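Local atomic coordinates of Bd0816 (Bdellovibrio bacteriovorus HD100, PDB entry 5CER), a protein that probably acts as a serine-type D-Ala-D-Ala carboxypeptidase of the peptidase S13 family, trimming the peptide stems of peptidoglycan. Residues A[67-72]-A[100-105]; A[94-99]-A[172-177]. The protein carries 2 engineered substitutions. All blocks are in the same frame, centred on the assembly; numbering follows the deposited sequence.

Contact 1: residues A[67-72]-A[100-105]; sequences MDLHVE and ENLTFD
His-70 and Thr-103 meet on one face of the parallel strand pair of a beta-alpha-beta unit, crossing at about a right angle. ND1 of His-70 and OG1 of Thr-103 form a 2.6 Å hydrogen bond at the ring edge, near its plane; either could donate. Chi1 (179°), with CG anti to the backbone N, carries the ring out, and chi2 (69°) turns ND1 to the hydroxyl. A water in the ring plane is hydrogen-bonded to NE2 at 2.6 Å and donates to Asp-105 OD2. Asp-105 OD1 takes the N-H groups of Gly-73 and Asn-107. Tyr-187 stacks on the ring.

Two residues earlier on each strand, Asp-68 and Asn-101 run side by side, carboxylate and amide planes 17° apart. Asp-68 OD1 accepts the Asn-101 N-H at 3.0 Å, on its anti side and out of the carboxylate plane. Leu-69 N and O bond to Asn-101 O and Thr-103 N, and Val-71 N and O to Thr-103 O and Asp-105 N. On the reverse face, Leu-69 CD2 packs against Leu-102 CD1 at 4.3 Å, and Leu-102 and Phe-104 reach helix 130-145.

Two hydrogen bonds, one at each ring nitrogen, should hold the imidazole's rotation.

Contact 2: residues A[94-99]-A[172-177]; sequences MKVTKI and PTIEVR
The contact forms the edge of a mixed beta sheet, where strand 175-181 is an outermost strand of the sheet within this chain and runs parallel to strand 98-104. Three backbone hydrogen bonds join them. Glu-175 N donates to Thr-97 O at 3.0 Å, Ile-99 N to Glu-175 O at 2.7 Å, and Arg-177 N to Ile-99 O at 3.0 Å. Ile-99 thus bonds through both its N-H and its carbonyl to the residues flanking Val-176, as expected of a parallel bridge.

Ile-99 carries the apolar face. Its CG1 lies alongside Val-176 CG2 at 4.0 Å, and the two side chains point the same way. Its CD1 meets the CD1 of Ile-174 at 4.2 Å, where the chains cross at a slant. In Ile-174, CG1 is anti to the backbone N (chi1 -158°), and with chi2 at 74° this sets CD1 over the Thr-97 carbonyl, 3.6 Å from its O. Ile-174 also touches Ile-88 of helix 81-93, and Ile-99 rests on Leu-69 of the next strand.

The segment 94-99 leads out of that helix. Lys-95, with positive phi, is the C' residue of a Schellman motif that ends it, with Val-96 N bonded to Leu-91 O. The chain then enters the second strand of the beta-alpha-beta unit 67-72, 81-93, 98-104.

On the exposed face Lys-98 and Glu-175 extend side by side. Glu-175 OE1 lies along the lysine methylenes, 3.8 Å from CD. NZ is 4.1 Å from OE1, beyond a salt bridge, so any attraction is probably modest. The CB of Arg-177 lies near Ile-99 O, but its guanidinium turns away to a salt bridge with Glu-100.

Overall arrangement
From the N terminus, strand 67-72 comes first and helix 81-93 follows. The chain then passes through 94-99 and continues, past a break in the strand, into 100-105, where contact 1 closes the beta-alpha-beta crossover. It next runs through helices 130-145 and 151-163 before 172-177 returns, and contact 2 closes this longer loop. The segments alternate along the chain, so the two contacts cross. Both use strand 98-104, which lies between strands 67-72 and 175-181 in one mixed sheet. The contact centres are about 12 Å apart. Met-67 of contact 1 joins them: its N probably hydrogen-bonds to Lys-98 O, and its side chain packs on Val-96.

Contact 1: residues A[67-72]-A[100-105]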
loop_
_atom_site.group_PDB
_atom_site.type_symbol
_atom_site.label_atom_id
_atom_site.label_comp_id
_atom_site.label_asym_id
_atom_site.label_seq_id
_atom_site.Cartn_x
_atom_site.Cartn_y
_atom_site.Cartn_z
ATOM N N MET A 67 -31.031 14.446 19.921
ATOM C CA MET A 67 -30.355 15.588 19.341
ATOM C C MET A 67 -30.655 15.696 17.836
ATOM O O MET A 67 -30.904 14.703 17.179
ATOM C CB MET A 67 -28.836 15.458 19.542
ATOM C CG MET A 67 -28.299 15.589 20.967
ATOM S SD MET A 67 -28.745 17.087 21.861
ATOM C CE MET A 67 -27.303 17.516 22.807
ATOM N N ASP A 68 -30.748 16.917 17.335
ATOM C CA ASP A 68 -30.490 17.192 15.931
ATOM C C ASP A 68 -28.973 17.421 15.823
ATOM O O ASP A 68 -28.338 17.918 16.764
ATOM C CB ASP A 68 -31.233 18.432 15.416
ATOM C CG ASP A 68 -32.762 18.216 15.236
ATOM O OD1 ASP A 68 -33.211 17.074 15.126
ATOM O OD2 ASP A 68 -33.506 19.219 15.226
ATOM N N LEU A 69 -28.417 17.052 14.678
ATOM C CA LEU A 69 -27.005 17.189 14.403
ATOM C C LEU A 69 -26.795 17.818 13.000
ATOM O O LEU A 69 -27.286 17.297 11.994
ATOM C CB LEU A 69 -26.342 15.812 14.449
ATOM C CG LEU A 69 -24.883 15.680 14.000
ATOM C CD1 LEU A 69 -23.986 16.751 14.619
ATOM C CD2 LEU A 69 -24.383 14.314 14.423
ATOM N N HIS A 70 -26.054 18.919 12.938
ATOM C CA HIS A 70 -25.540 19.421 11.665
ATOM C C HIS A 70 -24.021 19.225 11.643
ATOM O O HIS A 70 -23.317 19.728 12.530
ATOM C CB HIS A 70 -25.870 20.904 11.447
ATOM C CG HIS A 70 -25.322 21.437 10.166
ATOM N ND1 HIS A 70 -25.803 21.042 8.937
ATOM C CD2 HIS A 70 -24.301 22.293 9.914
ATOM C CE1 HIS A 70 -25.110 21.635 7.980
ATOM N NE2 HIS A 70 -24.205 22.418 8.543
ATOM N N VAL A 71 -23.520 18.519 10.624
ATOM C CA VAL A 71 -22.097 18.286 10.472
ATOM C C VAL A 71 -21.563 19.344 9.552
ATOM O O VAL A 71 -21.924 19.405 8.355
ATOM C CB VAL A 71 -21.815 16.888 9.864
ATOM C CG1 VAL A 71 -20.314 16.601 9.843
ATOM C CG2 VAL A 71 -22.568 15.806 10.641
ATOM N N GLU A 72 -20.678 20.167 10.101
ATOM C CA GLU A 72 -19.914 21.119 9.321
ATOM C C GLU A 72 -18.594 20.424 8.995
ATOM O O GLU A 72 -17.780 20.200 9.864
ATOM C CB GLU A 72 -19.686 22.394 10.102
ATOM C CG GLU A 72 -18.909 23.466 9.365
ATOM C CD GLU A 72 -18.532 24.627 10.250
ATOM O OE1 GLU A 72 -19.033 24.697 11.369
ATOM O OE2 GLU A 72 -17.733 25.484 9.830
ATOM N N GLU A 100 -32.282 12.838 15.827
ATOM C CA GLU A 100 -33.504 13.036 15.018
ATOM C C GLU A 100 -33.133 13.416 13.583
ATOM O O GLU A 100 -33.217 12.577 12.692
ATOM C CB GLU A 100 -34.407 14.112 15.610
ATOM C CG GLU A 100 -35.316 13.668 16.738
ATOM C CD GLU A 100 -36.184 12.483 16.377
ATOM O OE1 GLU A 100 -37.011 12.629 15.472
ATOM O OE2 GLU A 100 -36.078 11.434 17.051
ATOM N N ASN A 101 -32.713 14.667 13.386
ATOM C CA ASN A 101 -32.374 15.207 12.075
ATOM C C ASN A 101 -30.871 15.375 11.976
ATOM O O ASN A 101 -30.270 16.188 12.690
ATOM C CB ASN A 101 -32.997 16.586 11.855
ATOM C CG ASN A 101 -34.493 16.565 11.731
ATOM O OD1 ASN A 101 -35.160 17.555 12.074
ATOM N ND2 ASN A 101 -35.037 15.460 11.317
ATOM N N LEU A 102 -30.283 14.591 11.079
ATOM C CA LEU A 102 -28.884 14.661 10.797
ATOM C C LEU A 102 -28.757 15.371 9.438
ATOM O O LEU A 102 -29.108 14.826 8.403
ATOM C CB LEU A 102 -28.286 13.252 10.791
ATOM C CG LEU A 102 -26.768 13.091 10.983
ATOM C CD1 LEU A 102 -26.216 11.761 11.517
ATOM C CD2 LEU A 102 -26.241 13.321 9.624
ATOM N N THR A 103 -28.234 16.581 9.459
ATOM C CA THR A 103 -27.856 17.275 8.243
ATOM C C THR A 103 -26.342 17.363 8.138
ATOM O O THR A 103 -25.627 17.129 9.120
ATOM C CB THR A 103 -28.491 18.683 8.198
ATOM O OG1 THR A 103 -27.925 19.527 9.212
ATOM C CG2 THR A 103 -29.978 18.601 8.418
ATOM N N PHE A 104 -25.845 17.644 6.932
ATOM C CA PHE A 104 -24.405 17.792 6.685
ATOM C C PHE A 104 -24.203 18.737 5.518
ATOM O O PHE A 104 -25.047 18.803 4.600
ATOM C CB PHE A 104 -23.745 16.424 6.410
ATOM C CG PHE A 104 -24.211 15.776 5.128
ATOM C CD1 PHE A 104 -23.581 16.053 3.919
ATOM C CD2 PHE A 104 -25.343 14.973 5.119
ATOM C CE1 PHE A 104 -24.024 15.512 2.735
ATOM C CE2 PHE A 104 -25.798 14.427 3.923
ATOM C CZ PHE A 104 -25.121 14.694 2.724
ATOM N N ASP A 105 -23.077 19.448 5.535
ATOM C CA ASP A 105 -22.758 20.451 4.513
ATOM C C ASP A 105 -21.823 19.897 3.397
ATOM O O ASP A 105 -21.428 18.712 3.387
ATOM C CB ASP A 105 -22.244 21.755 5.177
ATOM C CG ASP A 105 -20.784 21.696 5.620
ATOM O OD1 ASP A 105 -20.049 20.759 5.251
ATOM O OD2 ASP A 105 -20.352 22.646 6.315
HETATM O O HOH W 1 -22.367 24.121 7.739
#

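Contact 2: residues A[94-99]-A[172-177]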
loop_
_atom_site.group_PDB
_atom_site.type_symbol
_atom_site.label_atom_id
_atom_site.label_comp_id
_atom_site.label_asym_id
_atom_site.label_seq_id
_atom_site.Cartn_x
_atom_site.Cartn_y
_atom_site.Cartn_z
ATOM N N MET A 94 -20.770 11.608 25.544
ATOM C CA MET A 94 -21.499 12.851 25.779
ATOM C C MET A 94 -22.994 12.658 25.982
ATOM O O MET A 94 -23.728 13.628 25.916
ATOM C CB MET A 94 -21.449 13.759 24.556
ATOM C CG MET A 94 -20.180 14.427 24.074
ATOM S SD MET A 94 -20.618 15.382 22.591
ATOM C CE MET A 94 -21.970 16.478 23.037
ATOM N N LYS A 95 -23.455 11.431 26.132
ATOM C CA LYS A 95 -24.858 11.090 26.391
ATOM C C LYS A 95 -25.785 11.213 25.193
ATOM O O LYS A 95 -26.997 11.463 25.385
ATOM C CB LYS A 95 -25.504 11.999 27.445
ATOM C CG LYS A 95 -24.697 12.436 28.639
ATOM C CD LYS A 95 -25.431 13.536 29.358
ATOM C CE LYS A 95 -24.931 13.617 30.824
ATOM N NZ LYS A 95 -24.083 14.828 31.051
ATOM N N VAL A 96 -25.232 11.117 23.992
ATOM C CA VAL A 96 -26.025 11.171 22.768
ATOM C C VAL A 96 -26.047 9.796 22.125
ATOM O O VAL A 96 -25.008 9.291 21.653
ATOM C CB VAL A 96 -25.484 12.224 21.803
ATOM C CG1 VAL A 96 -26.209 12.139 20.461
ATOM C CG2 VAL A 96 -25.623 13.618 22.404
ATOM N N THR A 97 -27.235 9.196 22.117
ATOM C CA THR A 97 -27.453 7.880 21.582
ATOM C C THR A 97 -28.438 7.921 20.380
ATOM O O THR A 97 -28.508 6.977 19.568
ATOM C CB THR A 97 -27.885 7.026 22.809
ATOM O OG1 THR A 97 -27.074 5.863 22.957
ATOM C CG2 THR A 97 -29.388 6.718 22.906
ATOM N N LYS A 98 -29.155 9.026 20.223
ATOM C CA LYS A 98 -30.233 9.159 19.236
ATOM C C LYS A 98 -30.164 10.503 18.548
ATOM O O LYS A 98 -30.110 11.524 19.224
ATOM C CB LYS A 98 -31.597 9.019 19.950
ATOM C CG LYS A 98 -31.918 7.595 20.372
ATOM C CD LYS A 98 -33.345 7.429 20.910
ATOM C CE LYS A 98 -33.440 6.188 21.745
ATOM N NZ LYS A 98 -34.801 5.600 21.824
ATOM N N ILE A 99 -30.152 10.486 17.220
ATOM C CA ILE A 99 -30.201 11.691 16.427
ATOM C C ILE A 99 -31.526 11.747 15.676
ATOM O O ILE A 99 -31.859 10.810 14.953
ATOM C CB ILE A 99 -29.089 11.776 15.363
ATOM C CG1 ILE A 99 -27.713 11.311 15.884
ATOM C CG2 ILE A 99 -29.073 13.169 14.698
ATOM C CD1 ILE A 99 -27.017 12.142 16.928
ATOM N N PRO A 172 -20.919 0.850 22.095
ATOM C CA PRO A 172 -21.767 1.995 21.823
ATOM C C PRO A 172 -22.697 1.770 20.664
ATOM O O PRO A 172 -22.489 0.855 19.831
ATOM C CB PRO A 172 -20.765 3.056 21.420
ATOM C CG PRO A 172 -19.725 2.285 20.655
ATOM C CD PRO A 172 -19.601 0.989 21.421
ATOM N N THR A 173 -23.760 2.550 20.636
ATOM C CA THR A 173 -24.724 2.557 19.519
ATOM C C THR A 173 -25.131 3.976 19.189
ATOM O O THR A 173 -24.965 4.866 20.010
ATOM C CB THR A 173 -26.011 1.707 19.796
ATOM O OG1 THR A 173 -26.832 2.443 20.672
ATOM C CG2 THR A 173 -25.730 0.338 20.413
ATOM N N ILE A 174 -25.691 4.132 17.992
ATOM C CA ILE A 174 -26.341 5.346 17.566
ATOM C C ILE A 174 -27.599 4.987 16.745
ATOM O O ILE A 174 -27.682 3.905 16.162
ATOM C CB ILE A 174 -25.364 6.221 16.748
ATOM C CG1 ILE A 174 -25.811 7.689 16.743
ATOM C CG2 ILE A 174 -25.210 5.706 15.329
ATOM C CD1 ILE A 174 -25.559 8.398 18.046
ATOM N N GLU A 175 -28.608 5.855 16.798
ATOM C CA GLU A 175 -29.802 5.768 15.943
ATOM C C GLU A 175 -29.939 7.114 15.257
ATOM O O GLU A 175 -29.767 8.151 15.897
ATOM C CB GLU A 175 -31.047 5.536 16.766
ATOM C CG GLU A 175 -31.303 4.123 17.219
ATOM C CD GLU A 175 -32.639 3.989 17.940
ATOM O OE1 GLU A 175 -33.455 4.957 17.995
ATOM O OE2 GLU A 175 -32.892 2.891 18.465
ATOM N N VAL A 176 -30.287 7.095 13.983
ATOM C CA VAL A 176 -30.514 8.302 13.213
ATOM C C VAL A 176 -31.795 8.139 12.427
ATOM O O VAL A 176 -31.950 7.231 11.617
ATOM C CB VAL A 176 -29.353 8.589 12.241
ATOM C CG1 VAL A 176 -29.539 9.920 11.525
ATOM C CG2 VAL A 176 -28.044 8.570 12.998
ATOM N N ARG A 177 -32.730 9.013 12.689
ATOM C CA ARG A 177 -34.003 8.983 12.017
ATOM C C ARG A 177 -33.990 9.551 10.593
ATOM O O ARG A 177 -34.471 8.899 9.687
ATOM C CB ARG A 177 -34.996 9.811 12.826
ATOM C CG ARG A 177 -36.412 9.566 12.371
ATOM C CD ARG A 177 -37.481 9.980 13.325
ATOM N NE ARG A 177 -37.886 8.966 14.299
ATOM C CZ ARG A 177 -38.462 9.312 15.432
ATOM N NH1 ARG A 177 -38.741 10.591 15.637
ATOM N NH2 ARG A 177 -38.795 8.417 16.342
#